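Local structure of extracellular ligand-binding receptor (Rhodopseudomonas palustris, 4F06) at residues E94-M99 with S306-A311; V133-G138 with E164-K169; T140-A145 with T157-T162; K265-L270 with A287-A292. The protein binds p-hydroxybenzoic acid and probably hands such lignin-derived aromatic acids to an ABC transporter as its solute-binding protein. One frame throughout, in Å; residues are numbered along the deposited sequence. Where two conformers were deposited one is given.

Interaction 1 of 4, residues E94-M99 with S306-A311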
loop_
_atom_site.group_PDB
_atom_site.type_symbol
_atom_site.label_atom_id
_atom_site.label_comp_id
_atom_site.label_asym_id
_atom_site.label_seq_id
_atom_site.Cartn_x
_atom_site.Cartn_y
_atom_site.Cartn_z
ATOM N N GLU A 94 10.536 -19.934 -12.561
ATOM C CA GLU A 94 10.550 -20.791 -13.747
ATOM C C GLU A 94 10.317 -19.978 -15.019
ATOM O O GLU A 94 10.902 -20.284 -16.073
ATOM C CB GLU A 94 9.529 -21.941 -13.594
ATOM C CG GLU A 94 9.506 -22.926 -14.756
ATOM C CD GLU A 94 10.786 -23.733 -14.874
ATOM O OE1 GLU A 94 11.621 -23.749 -13.930
ATOM O OE2 GLU A 94 10.932 -24.408 -15.919
ATOM N N ALA A 95 9.449 -18.957 -14.938
ATOM C CA ALA A 95 9.200 -18.113 -16.126
ATOM C C ALA A 95 10.314 -17.122 -16.412
ATOM O O ALA A 95 10.371 -16.541 -17.482
ATOM C CB ALA A 95 7.881 -17.343 -15.960
ATOM N N LYS A 96 11.197 -16.938 -15.432
ATOM C CA LYS A 96 12.304 -15.953 -15.488
ATOM C C LYS A 96 11.794 -14.527 -15.675
ATOM O O LYS A 96 12.363 -13.736 -16.430
ATOM C CB LYS A 96 13.366 -16.324 -16.531
ATOM C CG LYS A 96 14.019 -17.673 -16.259
ATOM C CD LYS A 96 15.136 -17.964 -17.263
ATOM C CE LYS A 96 15.805 -19.304 -16.964
ATOM N NZ LYS A 96 16.653 -19.207 -15.744
ATOM N N VAL A 97 10.712 -14.201 -14.955
ATOM C CA VAL A 97 10.058 -12.897 -15.026
ATOM C C VAL A 97 9.945 -12.317 -13.596
ATOM O O VAL A 97 9.237 -12.846 -12.759
ATOM C CB VAL A 97 8.650 -13.055 -15.632
ATOM C CG1 VAL A 97 7.819 -11.781 -15.560
ATOM C CG2 VAL A 97 8.746 -13.528 -17.107
ATOM N N PRO A 98 10.638 -11.178 -13.316
ATOM C CA PRO A 98 10.450 -10.568 -11.996
ATOM C C PRO A 98 9.086 -9.914 -11.848
ATOM O O PRO A 98 8.457 -9.563 -12.849
ATOM C CB PRO A 98 11.555 -9.499 -11.930
ATOM C CG PRO A 98 12.583 -9.954 -12.977
ATOM C CD PRO A 98 11.756 -10.570 -14.078
HETATM N N MSE A 99 8.674 -9.725 -10.593
HETATM C CA MSE A 99 7.425 -9.048 -10.267
HETATM C C MSE A 99 7.718 -7.914 -9.313
HETATM O O MSE A 99 8.306 -8.098 -8.225
HETATM C CB MSE A 99 6.425 -10.022 -9.638
HETATM C CG MSE A 99 5.090 -9.339 -9.234
HETATM SE SE MSE A 99 3.668 -10.600 -8.667
HETATM C CE MSE A 99 4.343 -11.318 -6.991
ATOM N N SER A 306 16.160 -10.507 -21.134
ATOM C CA SER A 306 15.613 -11.129 -19.968
ATOM C C SER A 306 16.753 -11.795 -19.190
ATOM O O SER A 306 17.440 -12.658 -19.728
ATOM C CB SER A 306 14.521 -12.096 -20.403
ATOM O OG SER A 306 13.998 -12.701 -19.257
ATOM N N ASP A 307 16.971 -11.381 -17.941
ATOM C CA ASP A 307 18.034 -11.942 -17.101
ATOM C C ASP A 307 17.650 -11.573 -15.656
ATOM O O ASP A 307 18.164 -10.585 -15.088
ATOM C CB ASP A 307 19.399 -11.379 -17.512
ATOM C CG ASP A 307 20.550 -11.959 -16.702
ATOM O OD1 ASP A 307 20.328 -12.675 -15.684
ATOM O OD2 ASP A 307 21.718 -11.645 -17.051
ATOM N N PRO A 308 16.686 -12.307 -15.082
ATOM C CA PRO A 308 16.144 -11.896 -13.778
ATOM C C PRO A 308 17.164 -11.886 -12.658
ATOM O O PRO A 308 17.072 -11.049 -11.775
ATOM C CB PRO A 308 15.040 -12.938 -13.513
ATOM C CG PRO A 308 15.448 -14.134 -14.363
ATOM C CD PRO A 308 16.004 -13.512 -15.622
ATOM N N ASP A 309 18.175 -12.764 -12.683
ATOM C CA ASP A 309 19.176 -12.703 -11.604
ATOM C C ASP A 309 19.909 -11.349 -11.641
ATOM O O ASP A 309 20.121 -10.727 -10.599
ATOM C CB ASP A 309 20.230 -13.835 -11.765
ATOM C CG ASP A 309 19.708 -15.210 -11.385
ATOM O OD1 ASP A 309 18.620 -15.356 -10.817
ATOM O OD2 ASP A 309 20.445 -16.199 -11.645
ATOM N N LYS A 310 20.302 -10.899 -12.834
ATOM C CA LYS A 310 21.037 -9.635 -12.974
ATOM C C LYS A 310 20.084 -8.466 -12.669
ATOM O O LYS A 310 20.463 -7.494 -12.009
ATOM C CB LYS A 310 21.596 -9.524 -14.393
ATOM C CG LYS A 310 22.479 -8.302 -14.584
ATOM C CD LYS A 310 23.244 -8.303 -15.905
ATOM C CE LYS A 310 24.147 -9.496 -16.088
ATOM N NZ LYS A 310 24.828 -9.311 -17.395
ATOM N N ALA A 311 18.821 -8.563 -13.107
ATOM C CA ALA A 311 17.853 -7.486 -12.881
ATOM C C ALA A 311 17.626 -7.284 -11.377
ATOM O O ALA A 311 17.682 -6.148 -10.867
ATOM C CB ALA A 311 16.519 -7.832 -13.556
HETATM O O HOH W 1 11.868 -14.614 -19.388
HETATM O O HOH W 2 12.757 -11.151 -17.402
#
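The pyrrolidine rings of P98 and P308 meet at about a right angle, P98 CG lying 3.9 Å from P308 CB. P308 presents its other ring carbons to K96: its CG lies 3.7 Å from K96 CB, while its CD comes near the K96 carbonyl oxygen. Only the root of the lysine takes part, because CG stands anti to the carbonyl carbon (chi1 -60°) and the rest of the chain leads off toward solvent. K96 itself has positive phi and forms the Schellman motif that ends helix 92-95, and this turn brings its CB and carbonyl to the proline. Beside the apolar patch, water links the two segments. One water donates to A95 O and to S306 OG, 2.9 Å from the latter; a second donates to K96 O at 2.8 Å and accepts from S306 OG at 2.7 Å. The serine hydroxyl is thus gripped by two waters, in one bond as donor and in the other as acceptor. Just before P308, D307 is the N-cap of helix 308-315, with a weak bond from K310 N to its OD1. The contact sets the start of this helix against the loop between helix 92-95 and strand 99-101; Y75, in the neighbouring strand 75-78, touches both P98 and A311, and Y115 packs on P308 while its hydroxyl bonds to D309.

Interaction 2 of 4, residues V133-G138 with E164-K169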
loop_
_atom_site.group_PDB
_atom_site.type_symbol
_atom_site.label_atom_id
_atom_site.label_comp_id
_atom_site.label_asym_id
_atom_site.label_seq_id
_atom_site.Cartn_x
_atom_site.Cartn_y
_atom_site.Cartn_z
ATOM N N VAL A 133 2.644 5.185 18.571
ATOM C CA VAL A 133 1.881 6.421 18.712
ATOM C C VAL A 133 0.687 6.218 19.661
ATOM O O VAL A 133 0.358 7.079 20.467
ATOM C CB VAL A 133 1.389 6.975 17.359
ATOM C CG1 VAL A 133 0.479 8.193 17.576
ATOM C CG2 VAL A 133 2.570 7.379 16.503
ATOM N N ALA A 134 0.064 5.040 19.589
ATOM C CA ALA A 134 -1.079 4.774 20.466
ATOM C C ALA A 134 -0.661 4.944 21.943
ATOM O O ALA A 134 -1.368 5.597 22.740
ATOM C CB ALA A 134 -1.655 3.390 20.193
ATOM N N LYS A 135 0.515 4.409 22.278
ATOM C CA LYS A 135 1.006 4.541 23.631
ATOM C C LYS A 135 1.322 6.023 23.932
ATOM O O LYS A 135 0.980 6.519 24.994
ATOM C CB LYS A 135 2.266 3.677 23.784
ATOM C CG LYS A 135 2.923 3.781 25.140
ATOM C CD LYS A 135 2.049 3.076 26.129
ATOM C CE LYS A 135 2.495 3.367 27.547
ATOM N NZ LYS A 135 1.638 2.610 28.484
ATOM N N GLN A 136 1.982 6.709 22.994
ATOM C CA GLN A 136 2.379 8.124 23.211
ATOM C C GLN A 136 1.132 8.983 23.419
ATOM O O GLN A 136 1.208 9.954 24.187
ATOM C CB GLN A 136 3.199 8.658 22.022
ATOM C CG GLN A 136 4.622 8.088 21.868
ATOM C CD GLN A 136 5.550 8.562 22.974
ATOM O OE1 GLN A 136 5.118 9.149 23.930
ATOM N NE2 GLN A 136 6.805 8.320 22.834
ATOM N N LYS A 137 0.010 8.617 22.773
ATOM C CA LYS A 137 -1.237 9.380 22.872
ATOM C C LYS A 137 -2.061 9.013 24.111
ATOM O O LYS A 137 -3.159 9.526 24.297
ATOM C CB LYS A 137 -2.123 9.243 21.602
ATOM C CG LYS A 137 -1.511 9.751 20.293
ATOM C CD LYS A 137 -1.313 11.248 20.259
ATOM C CE LYS A 137 -2.372 11.907 19.397
ATOM N NZ LYS A 137 -2.430 13.372 19.669
ATOM N N GLY A 138 -1.560 8.098 24.933
ATOM C CA GLY A 138 -2.205 7.787 26.201
ATOM C C GLY A 138 -3.197 6.642 26.146
ATOM O O GLY A 138 -3.899 6.423 27.116
ATOM N N GLU A 164 1.599 -4.246 23.406
ATOM C CA GLU A 164 1.740 -4.956 24.683
ATOM C C GLU A 164 3.173 -4.823 25.206
ATOM O O GLU A 164 3.356 -4.714 26.425
ATOM C CB GLU A 164 1.293 -6.434 24.554
ATOM C CG GLU A 164 -0.216 -6.517 24.260
ATOM C CD GLU A 164 -0.689 -7.888 23.866
ATOM O OE1 GLU A 164 0.022 -8.871 24.132
ATOM O OE2 GLU A 164 -1.789 -7.998 23.247
ATOM N N ALA A 165 4.193 -4.739 24.347
ATOM C CA ALA A 165 5.544 -4.577 24.858
ATOM C C ALA A 165 5.718 -3.182 25.515
ATOM O O ALA A 165 6.600 -3.008 26.344
ATOM C CB ALA A 165 6.536 -4.759 23.731
ATOM N N GLU A 166 4.893 -2.223 25.077
ATOM C CA GLU A 166 4.833 -0.860 25.624
ATOM C C GLU A 166 3.978 -0.791 26.923
ATOM O O GLU A 166 3.828 0.282 27.517
ATOM C CB GLU A 166 4.224 0.097 24.574
ATOM C CG GLU A 166 5.031 0.341 23.299
ATOM C CD GLU A 166 6.099 1.426 23.422
ATOM O OE1 GLU A 166 5.925 2.402 24.184
ATOM O OE2 GLU A 166 7.127 1.299 22.737
ATOM N N GLY A 167 3.400 -1.915 27.360
ATOM C CA GLY A 167 2.534 -1.925 28.566
ATOM C C GLY A 167 1.057 -1.728 28.293
ATOM O O GLY A 167 0.270 -1.648 29.226
ATOM N N GLY A 168 0.675 -1.596 27.017
ATOM C CA GLY A 168 -0.725 -1.499 26.648
ATOM C C GLY A 168 -1.487 -2.800 26.755
ATOM O O GLY A 168 -0.899 -3.877 26.714
ATOM N N LYS A 169 -2.806 -2.710 26.811
ATOM C CA LYS A 169 -3.674 -3.881 26.845
ATOM C C LYS A 169 -4.530 -3.887 25.588
ATOM O O LYS A 169 -5.076 -2.865 25.180
ATOM C CB LYS A 169 -4.583 -3.775 28.077
ATOM C CG LYS A 169 -3.856 -3.827 29.425
ATOM C CD LYS A 169 -4.832 -3.639 30.582
ATOM C CE LYS A 169 -4.159 -3.752 31.945
ATOM N NZ LYS A 169 -5.174 -3.921 33.031
#
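K135 and E166 face each other where helices 123-136 and 150-165 run out, their CA atoms 6.9 Å apart, and each helix finishes in a Schellman motif with a positive-phi glycine, G138 in one and G167 in the other. The lysine does most of the reaching. Its CG is anti to the backbone N (chi1 177°), a bend at chi2 (72°) turns the chain, and the remainder runs extended over the end of the second helix. There NZ gives a weak hydrogen bond to E166 O, 3.3 Å away, at the C-terminal end of a helix, whose partial negative charge would be expected to favour an ammonium group. The methylenes lie against the glutamate on the way, K135 CG being 3.9 Å from E166 CB. In the conformer described, the carboxylate is folded back toward the base of the lysine, yet K135 NZ and E166 OE1 are 6.1 Å apart and form no salt bridge. With an alanine in place of K135, the E166 carbonyl would probably lose its ammonium partner and the glutamate CB its aliphatic cover. Deeper in, A134 packs on F159 and F163 of helix 150-165. The glycine Schellman motif is a common helix C-terminus; here it ends two helices, each followed by a strand of the same sheet (141-147 and 169-176), in the beta-alpha layering of a periplasmic binding protein lobe.

Interaction 3 of 4, residues T140-A145 with T157-T162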
loop_
_atom_site.group_PDB
_atom_site.type_symbol
_atom_site.label_atom_id
_atom_site.label_comp_id
_atom_site.label_asym_id
_atom_site.label_seq_id
_atom_site.Cartn_x
_atom_site.Cartn_y
_atom_site.Cartn_z
ATOM N N THR A 140 -4.765 3.091 26.650
ATOM C CA THR A 140 -4.433 2.011 27.566
ATOM C C THR A 140 -5.121 0.708 27.237
ATOM O O THR A 140 -4.501 -0.349 27.438
ATOM C CB THR A 140 -4.767 2.368 29.008
ATOM O OG1 THR A 140 -6.128 2.765 29.056
ATOM C CG2 THR A 140 -3.932 3.534 29.451
ATOM N N LYS A 141 -6.371 0.771 26.747
ATOM C CA LYS A 141 -7.091 -0.431 26.334
ATOM C C LYS A 141 -7.550 -0.268 24.878
ATOM O O LYS A 141 -8.330 0.632 24.561
ATOM C CB LYS A 141 -8.297 -0.646 27.243
ATOM C CG LYS A 141 -7.896 -0.949 28.690
ATOM C CD LYS A 141 -9.144 -1.289 29.516
ATOM C CE LYS A 141 -8.860 -1.335 31.012
ATOM N NZ LYS A 141 -7.639 -2.084 31.396
ATOM N N VAL A 142 -7.045 -1.127 23.995
ATOM C CA VAL A 142 -7.319 -1.013 22.567
ATOM C C VAL A 142 -8.172 -2.176 22.081
ATOM O O VAL A 142 -7.958 -3.329 22.500
ATOM C CB VAL A 142 -5.992 -0.948 21.775
ATOM C CG1 VAL A 142 -6.219 -1.151 20.272
ATOM C CG2 VAL A 142 -5.318 0.412 22.000
ATOM N N ALA A 143 -9.157 -1.867 21.223
ATOM C CA ALA A 143 -9.879 -2.884 20.462
ATOM C C ALA A 143 -9.298 -2.895 19.050
ATOM O O ALA A 143 -9.257 -1.846 18.366
ATOM C CB ALA A 143 -11.370 -2.526 20.376
ATOM N N ILE A 144 -8.820 -4.069 18.636
ATOM C CA ILE A 144 -8.336 -4.256 17.266
ATOM C C ILE A 144 -9.453 -4.791 16.384
ATOM O O ILE A 144 -10.102 -5.756 16.777
ATOM C CB ILE A 144 -7.124 -5.222 17.227
ATOM C CG1 ILE A 144 -5.930 -4.670 18.056
ATOM C CG2 ILE A 144 -6.736 -5.565 15.785
ATOM C CD1 ILE A 144 -4.783 -5.662 18.206
ATOM N N ALA A 145 -9.619 -4.213 15.201
ATOM C CA ALA A 145 -10.594 -4.735 14.248
ATOM C C ALA A 145 -9.876 -4.775 12.900
ATOM O O ALA A 145 -9.468 -3.717 12.380
ATOM C CB ALA A 145 -11.831 -3.837 14.143
ATOM N N THR A 157 -1.208 -8.888 14.545
ATOM C CA THR A 157 -0.033 -9.461 15.240
ATOM C C THR A 157 0.958 -8.344 15.563
ATOM O O THR A 157 1.443 -8.230 16.700
ATOM C CB THR A 157 0.610 -10.518 14.340
ATOM O OG1 THR A 157 -0.363 -11.540 14.095
ATOM C CG2 THR A 157 1.828 -11.086 15.034
ATOM N N ALA A 158 1.215 -7.468 14.580
ATOM C CA ALA A 158 2.172 -6.383 14.789
ATOM C C ALA A 158 1.704 -5.436 15.887
ATOM O O ALA A 158 2.491 -4.992 16.755
ATOM C CB ALA A 158 2.349 -5.602 13.490
ATOM N N PHE A 159 0.411 -5.075 15.865
ATOM C CA PHE A 159 -0.083 -4.137 16.870
ATOM C C PHE A 159 -0.064 -4.776 18.266
ATOM O O PHE A 159 0.395 -4.139 19.231
ATOM C CB PHE A 159 -1.510 -3.637 16.540
ATOM C CG PHE A 159 -1.883 -2.454 17.362
ATOM C CD1 PHE A 159 -2.399 -2.597 18.649
ATOM C CD2 PHE A 159 -1.665 -1.175 16.872
ATOM C CE1 PHE A 159 -2.705 -1.481 19.433
ATOM C CE2 PHE A 159 -1.999 -0.051 17.624
ATOM C CZ PHE A 159 -2.495 -0.206 18.919
ATOM N N LYS A 160 -0.579 -6.008 18.396
ATOM C CA LYS A 160 -0.567 -6.675 19.720
ATOM C C LYS A 160 0.848 -6.724 20.253
ATOM O O LYS A 160 1.061 -6.345 21.423
ATOM C CB LYS A 160 -1.055 -8.117 19.597
ATOM C CG LYS A 160 -2.532 -8.271 19.537
ATOM C CD LYS A 160 -2.876 -9.757 19.392
ATOM C CE LYS A 160 -4.382 -9.989 19.460
ATOM N NZ LYS A 160 -4.655 -11.461 19.456
ATOM N N LYS A 161 1.812 -7.201 19.457
ATOM C CA LYS A 161 3.157 -7.405 19.989
ATOM C C LYS A 161 3.775 -6.079 20.424
ATOM O O LYS A 161 4.407 -5.981 21.495
ATOM C CB LYS A 161 4.036 -8.102 18.940
ATOM C CG LYS A 161 3.729 -9.585 18.778
ATOM C CD LYS A 161 4.679 -10.317 17.858
ATOM C CE LYS A 161 4.287 -11.785 17.775
ATOM N NZ LYS A 161 5.308 -12.495 16.955
ATOM N N THR A 162 3.589 -5.044 19.605
ATOM C CA THR A 162 4.283 -3.761 19.881
ATOM C C THR A 162 3.600 -3.025 21.030
ATOM O O THR A 162 4.257 -2.555 21.953
ATOM C CB THR A 162 4.295 -2.886 18.610
ATOM O OG1 THR A 162 4.836 -3.635 17.514
ATOM C CG2 THR A 162 5.065 -1.600 18.797
#
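F159 reaches from its helix toward the strand and meets V142 coming from the opposite direction, with V142 CG1 3.6 Å from F159 CE1. Its chi1 of -166° sets CG anti to the backbone N and sends the ring down onto the strand, so that the CD1 and CE1 side of the ring spans V142 and I144. In V142 it is the CG1 methyl that approaches most closely. I144 uses its long branch: an extended chi2 (172°) carries CD1 out to the helix, where it sits 3.9 Å from F159 CD1 and 3.7 Å from K160 CG. Strand 141-145 and helix 157-162 run nearly antiparallel (164°) with their axes 10.1 Å apart, as the first strand and the helix of the beta-alpha-beta unit completed by strand 169-176. The ring of F159 also stacks with F199 of strand 197-201, extending this core to the next strand. A serine in place of F159 would probably open a gap above V142 and I144 and leave F199 without its stacking partner. K160, extended beyond CG, gives I144 its methylene and carries its amino group on to a salt bridge with E156. On the helix, A158 O is held twice by T162, whose N and OG1 come from opposite faces of the carbonyl plane; the hydroxyl bond is 2.8 Å from T162 OG1 to A158 O. The T162 side chain there touches V128 and A131 of helix 123-136.

Interaction 4 of 4, residues K265-L270 with A287-A292. With SO4 (sulfate ion), chain D.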
loop_
_atom_site.group_PDB
_atom_site.type_symbol
_atom_site.label_atom_id
_atom_site.label_comp_id
_atom_site.label_asym_id
_atom_site.label_seq_id
_atom_site.Cartn_x
_atom_site.Cartn_y
_atom_site.Cartn_z
ATOM N N LYS A 265 5.885 17.532 -4.942
ATOM C CA LYS A 265 5.247 18.581 -5.755
ATOM C C LYS A 265 5.455 18.287 -7.238
ATOM O O LYS A 265 4.521 18.443 -8.056
ATOM C CB LYS A 265 5.835 19.927 -5.361
ATOM C CG LYS A 265 5.429 20.358 -3.958
ATOM C CD LYS A 265 6.173 21.641 -3.566
ATOM C CE LYS A 265 5.576 22.374 -2.374
ATOM N NZ LYS A 265 5.701 21.458 -1.261
ATOM N N ALA A 266 6.650 17.828 -7.613
ATOM C CA ALA A 266 6.914 17.509 -8.997
ATOM C C ALA A 266 6.070 16.303 -9.452
ATOM O O ALA A 266 5.534 16.298 -10.548
ATOM C CB ALA A 266 8.407 17.219 -9.163
ATOM N N PHE A 267 5.945 15.297 -8.597
ATOM C CA PHE A 267 5.144 14.105 -8.907
ATOM C C PHE A 267 3.693 14.487 -9.114
ATOM O O PHE A 267 3.081 14.000 -10.068
ATOM C CB PHE A 267 5.266 13.159 -7.700
ATOM C CG PHE A 267 4.388 11.915 -7.740
ATOM C CD1 PHE A 267 4.456 11.002 -8.818
ATOM C CD2 PHE A 267 3.529 11.639 -6.672
ATOM C CE1 PHE A 267 3.679 9.857 -8.831
ATOM C CE2 PHE A 267 2.773 10.481 -6.676
ATOM C CZ PHE A 267 2.817 9.606 -7.754
ATOM N N LEU A 268 3.118 15.351 -8.261
ATOM C CA LEU A 268 1.725 15.748 -8.455
ATOM C C LEU A 268 1.564 16.490 -9.782
ATOM O O LEU A 268 0.569 16.289 -10.503
ATOM C CB LEU A 268 1.292 16.613 -7.272
ATOM C CG LEU A 268 1.233 15.867 -5.919
ATOM C CD1 LEU A 268 0.786 16.811 -4.819
ATOM C CD2 LEU A 268 0.369 14.599 -5.926
ATOM N N ALA A 269 2.520 17.349 -10.134
ATOM C CA ALA A 269 2.456 18.028 -11.431
ATOM C C ALA A 269 2.496 17.022 -12.583
ATOM O O ALA A 269 1.786 17.174 -13.587
ATOM C CB ALA A 269 3.600 19.036 -11.528
ATOM N N LEU A 270 3.345 15.998 -12.456
ATOM C CA LEU A 270 3.460 14.972 -13.504
ATOM C C LEU A 270 2.178 14.158 -13.582
ATOM O O LEU A 270 1.763 13.775 -14.676
ATOM C CB LEU A 270 4.660 14.065 -13.242
ATOM C CG LEU A 270 6.017 14.749 -13.464
ATOM C CD1 LEU A 270 7.153 13.938 -12.814
ATOM C CD2 LEU A 270 6.280 14.959 -14.965
ATOM N N ALA A 287 3.554 4.011 -5.539
ATOM C CA ALA A 287 4.194 2.674 -5.635
ATOM C C ALA A 287 4.427 2.345 -7.110
ATOM O O ALA A 287 5.422 1.699 -7.434
ATOM C CB ALA A 287 3.316 1.630 -4.982
ATOM N N ALA A 288 3.508 2.763 -7.978
ATOM C CA ALA A 288 3.677 2.512 -9.422
ATOM C C ALA A 288 4.779 3.372 -10.039
ATOM O O ALA A 288 5.538 2.878 -10.879
ATOM C CB ALA A 288 2.334 2.692 -10.149
ATOM N N TYR A 289 4.854 4.633 -9.619
ATOM C CA TYR A 289 5.900 5.528 -10.115
ATOM C C TYR A 289 7.282 4.959 -9.737
ATOM O O TYR A 289 8.181 4.861 -10.591
ATOM C CB TYR A 289 5.669 6.901 -9.475
ATOM C CG TYR A 289 6.575 8.019 -9.973
ATOM C CD1 TYR A 289 6.254 8.756 -11.136
ATOM C CD2 TYR A 289 7.754 8.331 -9.304
ATOM C CE1 TYR A 289 7.063 9.786 -11.585
ATOM C CE2 TYR A 289 8.569 9.368 -9.754
ATOM C CZ TYR A 289 8.242 10.077 -10.905
ATOM O OH TYR A 289 9.060 11.077 -11.402
ATOM N N ASP A 290 7.469 4.595 -8.462
ATOM C CA ASP A 290 8.721 4.006 -8.003
ATOM C C ASP A 290 8.950 2.610 -8.616
ATOM O O ASP A 290 10.108 2.212 -8.855
ATOM C CB ASP A 290 8.787 3.986 -6.485
ATOM C CG ASP A 290 8.992 5.389 -5.923
ATOM O OD1 ASP A 290 9.841 6.142 -6.458
ATOM O OD2 ASP A 290 8.315 5.726 -4.943
ATOM N N GLY A 291 7.872 1.836 -8.842
ATOM C CA GLY A 291 8.037 0.537 -9.466
ATOM C C GLY A 291 8.509 0.695 -10.912
ATOM O O GLY A 291 9.370 -0.092 -11.375
ATOM N N ALA A 292 8.009 1.715 -11.618
ATOM C CA ALA A 292 8.491 1.963 -12.980
ATOM C C ALA A 292 9.988 2.347 -12.963
ATOM O O ALA A 292 10.738 1.883 -13.838
ATOM C CB ALA A 292 7.666 3.051 -13.649
HETATM S S SO4 D . 12.698 11.786 -10.505
HETATM O O1 SO4 D . 11.674 10.875 -11.008
HETATM O O2 SO4 D . 13.538 12.183 -11.636
HETATM O O3 SO4 D . 12.065 12.954 -9.885
HETATM O O4 SO4 D . 13.664 11.115 -9.600
#
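Y289 is engaged both on a ring face and through its hydroxyl: F267 approaches one face, while the tyrosine OH donates a 2.7 Å hydrogen bond to sulfate O1, which lies at the ring edge, near its plane. The sulfate, probably from the crystallisation liquor, is also held by H36. F267 turns its edge toward the tyrosine face in a tilted T-shaped pair, with centroids 5.0 Å apart and planes at 64°. F267 CE1 comes to 3.6 Å from Y289 CG, and the neighbouring CD1 lies above the rim of the tyrosine ring, so the overlap is displaced from its centre. Both aromatic side chains have CG anti to the backbone N (chi1 174° in F267, -174° in Y289), and the two run antiparallel past one another from their helices. One turn on from F267, L270 CD1 reaches the phenol end, 3.7 Å from Y289 OH. The contact packs helix 262-273 on helix 283-301. Y289 makes a further edge-to-face pair with W32 of helix 19-36, which with R293, Y296, K297 and E300 of helix 283-301 lines one of the two p-hydroxybenzoic acid pockets.

From the N terminus, segment 94-99 opens the widest loop, closed only when interaction 1 brings in 306-311, and the other three contacts all fall within it. Interaction 2 opens next at 133-138 and closes at 164-169, with interaction 3 enclosed between its segments. Interaction 4 follows in series at 265-270 and 287-292, and no two loops cross. Interactions 2 and 3 share helix 150-165 and touch through strand pairing of K169 with T140 and V142, tying together the beta-alpha units of the larger sheet. Interactions 4 and 1, with centres about 24 Å apart, instead involve the successive helices 283-301 and 308-315; interaction 1 borders strands 75-78 and 99-101 of the six-stranded sheet, and interaction 4 borders helix 19-36.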